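Local coordinates for protein 4-amino-4-deoxy-L-arabinose transferase or related glycosyltransferases of PMT family (Cupriavidus metallidurans, PDB 5EZM) that probably transfers 4-amino-4-deoxy-L-arabinose to lipid A as a zinc-binding, membrane-embedded glycosyltransferase of the GT-C fold, at residues Ser72-Thr77 / Ser255-Glu260; Tyr85-Pro90 / Pro262-Ile267. All coordinates share one frame; numbering follows the deposited sequence.

Interaction 1. Residues Ser72-Thr77 / Ser255-Glu260. With MPG ([(Z)-octadec-9-enyl] (2R)-2,3-bis(oxidanyl)propanoate), chain B; MPG ([(Z)-octadec-9-enyl] (2R)-2,3-bis(oxidanyl)propanoate), chain C; MPG ([(Z)-octadec-9-enyl] (2R)-2,3-bis(oxidanyl)propanoate), chain K.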
loop_
_atom_site.group_PDB
_atom_site.type_symbol
_atom_site.label_atom_id
_atom_site.label_comp_id
_atom_site.label_asym_id
_atom_site.label_seq_id
_atom_site.Cartn_x
_atom_site.Cartn_y
_atom_site.Cartn_z
ATOM N N SER A 72 -13.755 -18.992 4.719
ATOM C CA SER A 72 -15.099 -19.259 4.224
ATOM C C SER A 72 -15.121 -19.864 2.831
ATOM O O SER A 72 -16.034 -20.634 2.520
ATOM C CB SER A 72 -15.931 -17.974 4.211
ATOM O OG SER A 72 -15.487 -17.094 3.195
ATOM N N GLY A 73 -14.145 -19.539 1.986
ATOM C CA GLY A 73 -14.152 -19.976 0.607
ATOM C C GLY A 73 -14.982 -19.125 -0.327
ATOM O O GLY A 73 -14.940 -19.349 -1.544
ATOM N N ASP A 74 -15.730 -18.155 0.193
ATOM C CA ASP A 74 -16.540 -17.265 -0.635
ATOM C C ASP A 74 -15.635 -16.170 -1.184
ATOM O O ASP A 74 -15.337 -15.191 -0.498
ATOM C CB ASP A 74 -17.693 -16.681 0.175
ATOM C CG ASP A 74 -18.746 -16.022 -0.695
ATOM O OD1 ASP A 74 -18.453 -15.695 -1.863
ATOM O OD2 ASP A 74 -19.876 -15.826 -0.204
ATOM N N TRP A 75 -15.197 -16.333 -2.430
ATOM C CA TRP A 75 -14.346 -15.356 -3.094
ATOM C C TRP A 75 -15.138 -14.276 -3.820
ATOM O O TRP A 75 -14.542 -13.474 -4.545
ATOM C CB TRP A 75 -13.411 -16.051 -4.087
ATOM C CG TRP A 75 -12.313 -16.856 -3.457
ATOM C CD1 TRP A 75 -12.358 -17.527 -2.268
ATOM C CD2 TRP A 75 -10.996 -17.063 -3.984
ATOM N NE1 TRP A 75 -11.152 -18.145 -2.028
ATOM C CE2 TRP A 75 -10.300 -17.875 -3.066
ATOM C CE3 TRP A 75 -10.338 -16.643 -5.146
ATOM C CZ2 TRP A 75 -8.984 -18.275 -3.275
ATOM C CZ3 TRP A 75 -9.032 -17.042 -5.351
ATOM C CH2 TRP A 75 -8.368 -17.849 -4.421
ATOM N N VAL A 76 -16.456 -14.239 -3.650
ATOM C CA VAL A 76 -17.319 -13.287 -4.340
ATOM C C VAL A 76 -17.849 -12.221 -3.386
ATOM O O VAL A 76 -17.689 -11.024 -3.628
ATOM C CB VAL A 76 -18.481 -14.014 -5.053
ATOM C CG1 VAL A 76 -19.385 -13.011 -5.754
ATOM C CG2 VAL A 76 -17.938 -15.042 -6.033
ATOM N N THR A 77 -18.485 -12.641 -2.295
ATOM C CA THR A 77 -19.084 -11.719 -1.334
ATOM C C THR A 77 -18.036 -11.374 -0.283
ATOM O O THR A 77 -17.808 -12.136 0.661
ATOM C CB THR A 77 -20.330 -12.334 -0.708
ATOM O OG1 THR A 77 -21.185 -12.832 -1.747
ATOM C CG2 THR A 77 -21.091 -11.292 0.108
ATOM N N SER A 255 -23.236 -8.866 -7.929
ATOM C CA SER A 255 -24.455 -8.084 -8.119
ATOM C C SER A 255 -25.691 -8.971 -8.086
ATOM O O SER A 255 -26.742 -8.562 -7.579
ATOM C CB SER A 255 -24.389 -7.314 -9.437
ATOM O OG SER A 255 -23.350 -6.354 -9.427
ATOM N N VAL A 256 -25.588 -10.184 -8.633
ATOM C CA VAL A 256 -26.710 -11.118 -8.614
ATOM C C VAL A 256 -26.946 -11.630 -7.201
ATOM O O VAL A 256 -28.069 -11.583 -6.687
ATOM C CB VAL A 256 -26.462 -12.276 -9.596
ATOM C CG1 VAL A 256 -27.376 -13.451 -9.274
ATOM C CG2 VAL A 256 -26.671 -11.813 -11.028
ATOM N N ARG A 257 -25.890 -12.129 -6.553
ATOM C CA ARG A 257 -26.037 -12.638 -5.193
ATOM C C ARG A 257 -26.434 -11.537 -4.217
ATOM O O ARG A 257 -27.170 -11.796 -3.258
ATOM C CB ARG A 257 -24.739 -13.309 -4.741
ATOM C CG ARG A 257 -24.351 -14.524 -5.567
ATOM C CD ARG A 257 -23.119 -15.199 -4.990
ATOM N NE ARG A 257 -22.651 -16.305 -5.819
ATOM C CZ ARG A 257 -21.534 -16.989 -5.587
ATOM N NH1 ARG A 257 -20.770 -16.678 -4.547
ATOM N NH2 ARG A 257 -21.180 -17.981 -6.394
ATOM N N ASN A 258 -25.968 -10.308 -4.443
ATOM C CA ASN A 258 -26.267 -9.169 -3.577
ATOM C C ASN A 258 -26.792 -8.027 -4.436
ATOM O O ASN A 258 -26.010 -7.225 -4.968
ATOM C CB ASN A 258 -25.035 -8.741 -2.786
ATOM C CG ASN A 258 -24.274 -9.919 -2.228
ATOM O OD1 ASN A 258 -24.704 -10.547 -1.258
ATOM N ND2 ASN A 258 -23.135 -10.233 -2.841
ATOM N N PRO A 259 -28.113 -7.925 -4.598
ATOM C CA PRO A 259 -28.670 -6.867 -5.458
ATOM C C PRO A 259 -28.281 -5.460 -5.039
ATOM O O PRO A 259 -28.258 -4.558 -5.886
ATOM C CB PRO A 259 -30.182 -7.090 -5.341
ATOM C CG PRO A 259 -30.320 -8.535 -5.002
ATOM C CD PRO A 259 -29.147 -8.858 -4.123
ATOM N N GLU A 260 -27.967 -5.241 -3.765
ATOM C CA GLU A 260 -27.618 -3.909 -3.291
ATOM C C GLU A 260 -26.185 -3.515 -3.621
ATOM O O GLU A 260 -25.788 -2.383 -3.317
ATOM C CB GLU A 260 -27.847 -3.814 -1.778
ATOM C CG GLU A 260 -26.829 -4.568 -0.923
ATOM C CD GLU A 260 -27.040 -6.074 -0.915
ATOM O OE1 GLU A 260 -27.984 -6.557 -1.575
ATOM O OE2 GLU A 260 -26.259 -6.782 -0.242
HETATM C C2 MPG B . -13.113 -23.567 -2.278
HETATM C C3 MPG B . -12.050 -22.789 -3.043
HETATM C C4 MPG B . -12.631 -21.596 -3.784
HETATM C C5 MPG B . -11.761 -21.172 -4.980
HETATM C C6 MPG B . -12.245 -19.866 -5.626
HETATM C C1 MPG B . -12.626 -24.956 -1.855
HETATM C C2 MPG C . -5.888 -20.613 -6.077
HETATM C C3 MPG C . -7.086 -21.088 -5.265
HETATM C C4 MPG C . -6.781 -21.125 -3.776
HETATM C C5 MPG C . -7.708 -22.075 -2.999
HETATM C C6 MPG C . -7.771 -21.730 -1.502
HETATM C C7 MPG C . -8.735 -22.652 -0.732
HETATM C C8 MPG C . -9.465 -21.910 0.413
HETATM C C9 MPG C . -10.488 -22.811 1.150
HETATM C C1 MPG C . -6.218 -20.411 -7.558
HETATM C C2 MPG K . -17.352 -2.812 -15.095
HETATM C C3 MPG K . -18.316 -3.992 -15.166
HETATM C C4 MPG K . -19.545 -3.764 -14.300
HETATM C C5 MPG K . -20.576 -4.905 -14.367
HETATM C C6 MPG K . -21.907 -4.501 -13.708
HETATM C C7 MPG K . -22.755 -5.708 -13.264
HETATM C C8 MPG K . -24.001 -5.275 -12.454
HETATM C C1 MPG K . -16.206 -2.913 -16.107
#

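Interaction 2. Residues Tyr85-Pro90 / Pro262-Ile267. With PC (phosphocholine), chain D; MPG ([(Z)-octadec-9-enyl] (2R)-2,3-bis(oxidanyl)propanoate), chain T.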
loop_
_atom_site.group_PDB
_atom_site.type_symbol
_atom_site.label_atom_id
_atom_site.label_comp_id
_atom_site.label_asym_id
_atom_site.label_seq_id
_atom_site.Cartn_x
_atom_site.Cartn_y
_atom_site.Cartn_z
ATOM N N TYR A 85 -18.692 -6.086 3.050
ATOM C CA TYR A 85 -17.788 -4.959 2.837
ATOM C C TYR A 85 -17.706 -4.742 1.330
ATOM O O TYR A 85 -16.998 -5.472 0.631
ATOM C CB TYR A 85 -16.418 -5.233 3.445
ATOM C CG TYR A 85 -15.486 -4.044 3.452
ATOM C CD1 TYR A 85 -15.699 -2.976 4.315
ATOM C CD2 TYR A 85 -14.384 -3.995 2.608
ATOM C CE1 TYR A 85 -14.845 -1.885 4.330
ATOM C CE2 TYR A 85 -13.524 -2.908 2.617
ATOM C CZ TYR A 85 -13.760 -1.857 3.480
ATOM O OH TYR A 85 -12.910 -0.773 3.495
ATOM N N PHE A 86 -18.440 -3.749 0.832
ATOM C CA PHE A 86 -18.518 -3.461 -0.595
ATOM C C PHE A 86 -17.814 -2.156 -0.958
ATOM O O PHE A 86 -18.185 -1.500 -1.935
ATOM C CB PHE A 86 -19.974 -3.417 -1.052
ATOM C CG PHE A 86 -20.682 -4.737 -0.957
ATOM C CD1 PHE A 86 -19.967 -5.926 -0.946
ATOM C CD2 PHE A 86 -22.067 -4.791 -0.885
ATOM C CE1 PHE A 86 -20.622 -7.149 -0.862
ATOM C CE2 PHE A 86 -22.730 -6.008 -0.804
ATOM C CZ PHE A 86 -22.005 -7.189 -0.789
ATOM N N GLU A 87 -16.797 -1.765 -0.189
ATOM C CA GLU A 87 -16.080 -0.530 -0.475
ATOM C C GLU A 87 -14.877 -0.736 -1.395
ATOM O O GLU A 87 -14.322 0.254 -1.881
ATOM C CB GLU A 87 -15.631 0.156 0.835
ATOM C CG GLU A 87 -16.709 0.219 1.940
ATOM C CD GLU A 87 -17.186 1.640 2.319
ATOM O OE1 GLU A 87 -16.701 2.646 1.761
ATOM O OE2 GLU A 87 -18.067 1.755 3.199
ATOM N N LYS A 88 -14.474 -1.979 -1.664
ATOM C CA LYS A 88 -13.306 -2.269 -2.491
ATOM C C LYS A 88 -13.534 -3.520 -3.328
ATOM O O LYS A 88 -14.282 -4.418 -2.922
ATOM C CB LYS A 88 -12.034 -2.476 -1.648
ATOM C CG LYS A 88 -11.654 -1.319 -0.741
ATOM C CD LYS A 88 -11.202 -0.100 -1.522
ATOM C CE LYS A 88 -10.973 1.070 -0.577
ATOM N NZ LYS A 88 -10.566 2.312 -1.283
ATOM N N PRO A 89 -12.900 -3.606 -4.497
ATOM C CA PRO A 89 -12.936 -4.843 -5.300
ATOM C C PRO A 89 -11.966 -5.875 -4.746
ATOM O O PRO A 89 -11.121 -5.541 -3.903
ATOM C CB PRO A 89 -12.515 -4.363 -6.702
ATOM C CG PRO A 89 -12.622 -2.875 -6.666
ATOM C CD PRO A 89 -12.332 -2.483 -5.257
ATOM N N PRO A 90 -12.038 -7.130 -5.196
ATOM C CA PRO A 90 -11.436 -8.238 -4.432
ATOM C C PRO A 90 -10.067 -8.755 -4.865
ATOM O O PRO A 90 -9.581 -9.690 -4.219
ATOM C CB PRO A 90 -12.480 -9.340 -4.631
ATOM C CG PRO A 90 -12.910 -9.141 -6.041
ATOM C CD PRO A 90 -12.896 -7.643 -6.282
ATOM N N PRO A 262 -24.309 -3.022 -6.692
ATOM C CA PRO A 262 -23.899 -2.011 -7.686
ATOM C C PRO A 262 -24.231 -0.585 -7.279
ATOM O O PRO A 262 -23.391 0.311 -7.451
ATOM C CB PRO A 262 -24.650 -2.436 -8.957
ATOM C CG PRO A 262 -25.777 -3.273 -8.485
ATOM C CD PRO A 262 -25.280 -3.977 -7.260
ATOM N N ASN A 263 -25.427 -0.349 -6.730
ATOM C CA ASN A 263 -25.780 0.995 -6.282
ATOM C C ASN A 263 -24.807 1.493 -5.221
ATOM O O ASN A 263 -24.414 2.666 -5.231
ATOM C CB ASN A 263 -27.211 1.013 -5.748
ATOM C CG ASN A 263 -27.687 2.409 -5.408
ATOM O OD1 ASN A 263 -27.063 3.399 -5.787
ATOM N ND2 ASN A 263 -28.804 2.497 -4.696
ATOM N N PHE A 264 -24.395 0.613 -4.306
ATOM C CA PHE A 264 -23.420 1.003 -3.295
ATOM C C PHE A 264 -22.064 1.286 -3.928
ATOM O O PHE A 264 -21.576 2.421 -3.901
ATOM C CB PHE A 264 -23.297 -0.088 -2.229
ATOM C CG PHE A 264 -22.376 0.275 -1.095
ATOM C CD1 PHE A 264 -22.858 0.950 0.013
ATOM C CD2 PHE A 264 -21.030 -0.052 -1.142
ATOM C CE1 PHE A 264 -22.019 1.291 1.055
ATOM C CE2 PHE A 264 -20.181 0.285 -0.103
ATOM C CZ PHE A 264 -20.678 0.960 0.999
ATOM N N PHE A 265 -21.451 0.261 -4.520
ATOM C CA PHE A 265 -20.079 0.376 -5.003
ATOM C C PHE A 265 -19.918 1.492 -6.029
ATOM O O PHE A 265 -18.841 2.090 -6.123
ATOM C CB PHE A 265 -19.623 -0.956 -5.596
ATOM C CG PHE A 265 -18.186 -0.965 -6.024
ATOM C CD1 PHE A 265 -17.181 -1.228 -5.110
ATOM C CD2 PHE A 265 -17.839 -0.711 -7.342
ATOM C CE1 PHE A 265 -15.857 -1.236 -5.502
ATOM C CE2 PHE A 265 -16.519 -0.718 -7.738
ATOM C CZ PHE A 265 -15.528 -0.979 -6.818
ATOM N N PHE A 266 -20.957 1.789 -6.803
ATOM C CA PHE A 266 -20.849 2.840 -7.805
ATOM C C PHE A 266 -21.440 4.170 -7.359
ATOM O O PHE A 266 -21.239 5.174 -8.050
ATOM C CB PHE A 266 -21.517 2.402 -9.116
ATOM C CG PHE A 266 -20.806 1.276 -9.812
ATOM C CD1 PHE A 266 -19.541 1.463 -10.346
ATOM C CD2 PHE A 266 -21.401 0.032 -9.935
ATOM C CE1 PHE A 266 -18.881 0.428 -10.984
ATOM C CE2 PHE A 266 -20.747 -1.006 -10.574
ATOM C CZ PHE A 266 -19.486 -0.809 -11.099
ATOM N N ILE A 267 -22.146 4.217 -6.229
ATOM C CA ILE A 267 -22.826 5.447 -5.838
ATOM C C ILE A 267 -22.389 5.904 -4.448
ATOM O O ILE A 267 -22.382 7.105 -4.157
ATOM C CB ILE A 267 -24.355 5.270 -5.923
ATOM C CG1 ILE A 267 -24.772 4.971 -7.364
ATOM C CG2 ILE A 267 -25.084 6.514 -5.449
ATOM C CD1 ILE A 267 -24.386 6.054 -8.345
HETATM P P1 PC D . -15.796 3.916 -8.228
HETATM O O1 PC D . -14.813 2.850 -8.659
HETATM O O3 PC D . -16.890 4.011 -9.266
HETATM O O4 PC D . -15.093 5.252 -8.132
HETATM O O2 PC D . -16.454 3.532 -6.759
HETATM C C1 PC D . -16.052 4.233 -5.613
HETATM C C2 PC D . -17.118 4.133 -4.505
HETATM N N1 PC D . -16.641 3.348 -3.374
HETATM C C3 PC D . -17.710 3.193 -2.406
HETATM C C4 PC D . -16.225 2.031 -3.818
HETATM C C5 PC D . -15.528 4.028 -2.738
HETATM C C2 MPG T . -20.329 0.615 -16.105
HETATM C C3 MPG T . -20.605 0.258 -14.649
HETATM C C4 MPG T . -22.088 0.118 -14.345
HETATM C C5 MPG T . -22.532 1.058 -13.212
HETATM C C6 MPG T . -23.945 0.744 -12.692
HETATM C C7 MPG T . -24.512 1.883 -11.824
HETATM C C8 MPG T . -25.781 1.453 -11.053
HETATM C C9 MPG T . -26.531 2.652 -10.423
HETATM C C10 MPG T . -27.931 2.243 -9.890
HETATM C C11 MPG T . -28.975 3.363 -10.084
HETATM C C12 MPG T . -30.440 2.861 -9.854
HETATM C C13 MPG T . -31.460 4.016 -9.847
HETATM C C1 MPG T . -19.040 1.427 -16.275
#

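Interaction 1. Residues Ser72-Thr77 / Ser255-Glu260
An Asx turn at Asp74 shapes the loop that meets the end of helix 236-257, where Arg257 and Asn258 face Asp74, Val76 and Thr77. Asp74 OD1 accepts from Val76 N at 3.0 Å and from Thr77 N at 3.1 Å. Val76 N comes on the anti side, tilted from the plane; Thr77 N comes from farther above the same face, nearly straight at 173°. Asp74 OD1 also lies at the edge of the Arg257 guanidinium, 3.7 Å from NH1, a long salt bridge. The arginine chain is extended from CG to NE and crosses Val76 at about a right angle. Arg257 NH1 sits 3.5 Å from Val76 CB. Asn258 ND2 makes a weak bond of 3.4 Å to Thr77 OG1 and a further bond to Val254 O. Asn258 OD1 accepts from Lys84 NZ. With chi1 near -50°, Thr77 OG1 is anti to its carbonyl carbon and CG2 is left to pack against the Asn258 amide. Over one face of the Trp75 ring lies C6 of MPG chain B, 3.5 Å from Trp75 CD2. The loop follows helix 58-72, Val76 packs on Leu253 and Val254 of helix 236-257, and Trp75 leans on Val97 and Val98 of helix 91-103.

Interaction 2. Residues Tyr85-Pro90 / Pro262-Ile267
Phe264 and Phe265, neighbours on helix 261-267, both turn a ring edge to the carbonyl oxygen of Phe86. Phe86 O lies 3.2 Å from Phe264 CE2 and 3.3 Å from Phe265 CD1. Both have CG anti to the backbone N (chi1 -176°), carrying the rings to the 85-90 loop. Phe86 CB packs on Phe264 CD2, while the Phe86 ring leads away and meets Phe261 edge-to-face. Glu87 starts away from the helix but bends at chi2 (-115°), bringing OE2 to the Phe264 edge, 3.5 Å from CZ. The carboxylate and ring planes stand 83° apart. OE2 also binds zinc, with His268 and His270. Pro89 CG touches Phe265 CZ at 3.5 Å. Phosphocholine C4, a methyl of the choline cation, lies over a face of Phe265. Phe266 holds C5 of MPG chain T on one face, 3.6 Å from Phe266 CD2, Phe265 CD2 on the other and phosphocholine O3 at its edge. An alanine in place of Phe266 would probably leave a gap between that lipid chain and the Phe265 ring and lose the contact with O3. The slightly positive ring-edge hydrogens probably suit the Phe86 carbonyl, at both rings, and the Glu87 carboxylate, at Phe264.

How the interactions relate
Interactions 1 and 2 lie side by side, their centres about 11 Å apart. Each joins a piece of the chain between helices 58-72 and 91-103 to helix 236-257 or the following helix 261-267. The Phe86 ring links them. Phe86 CZ packs 3.8 Å from Asn258 CG and Phe86 CE2 3.7 Å from Glu260 OE2. Lys84 bonds to Asn258 OD1 and forms a salt bridge with Glu260 OE2. Ser255 OG packs 3.8 Å from Pro262 CD. Interaction 2 carries the zinc and phosphocholine residues. Interaction 1 stands back, the Asn258 side chain being about 14 Å from the phosphocholine. Both contacts border bound lipid, at Trp75, Val76 and Ser255 in interaction 1 and at Phe266 in interaction 2.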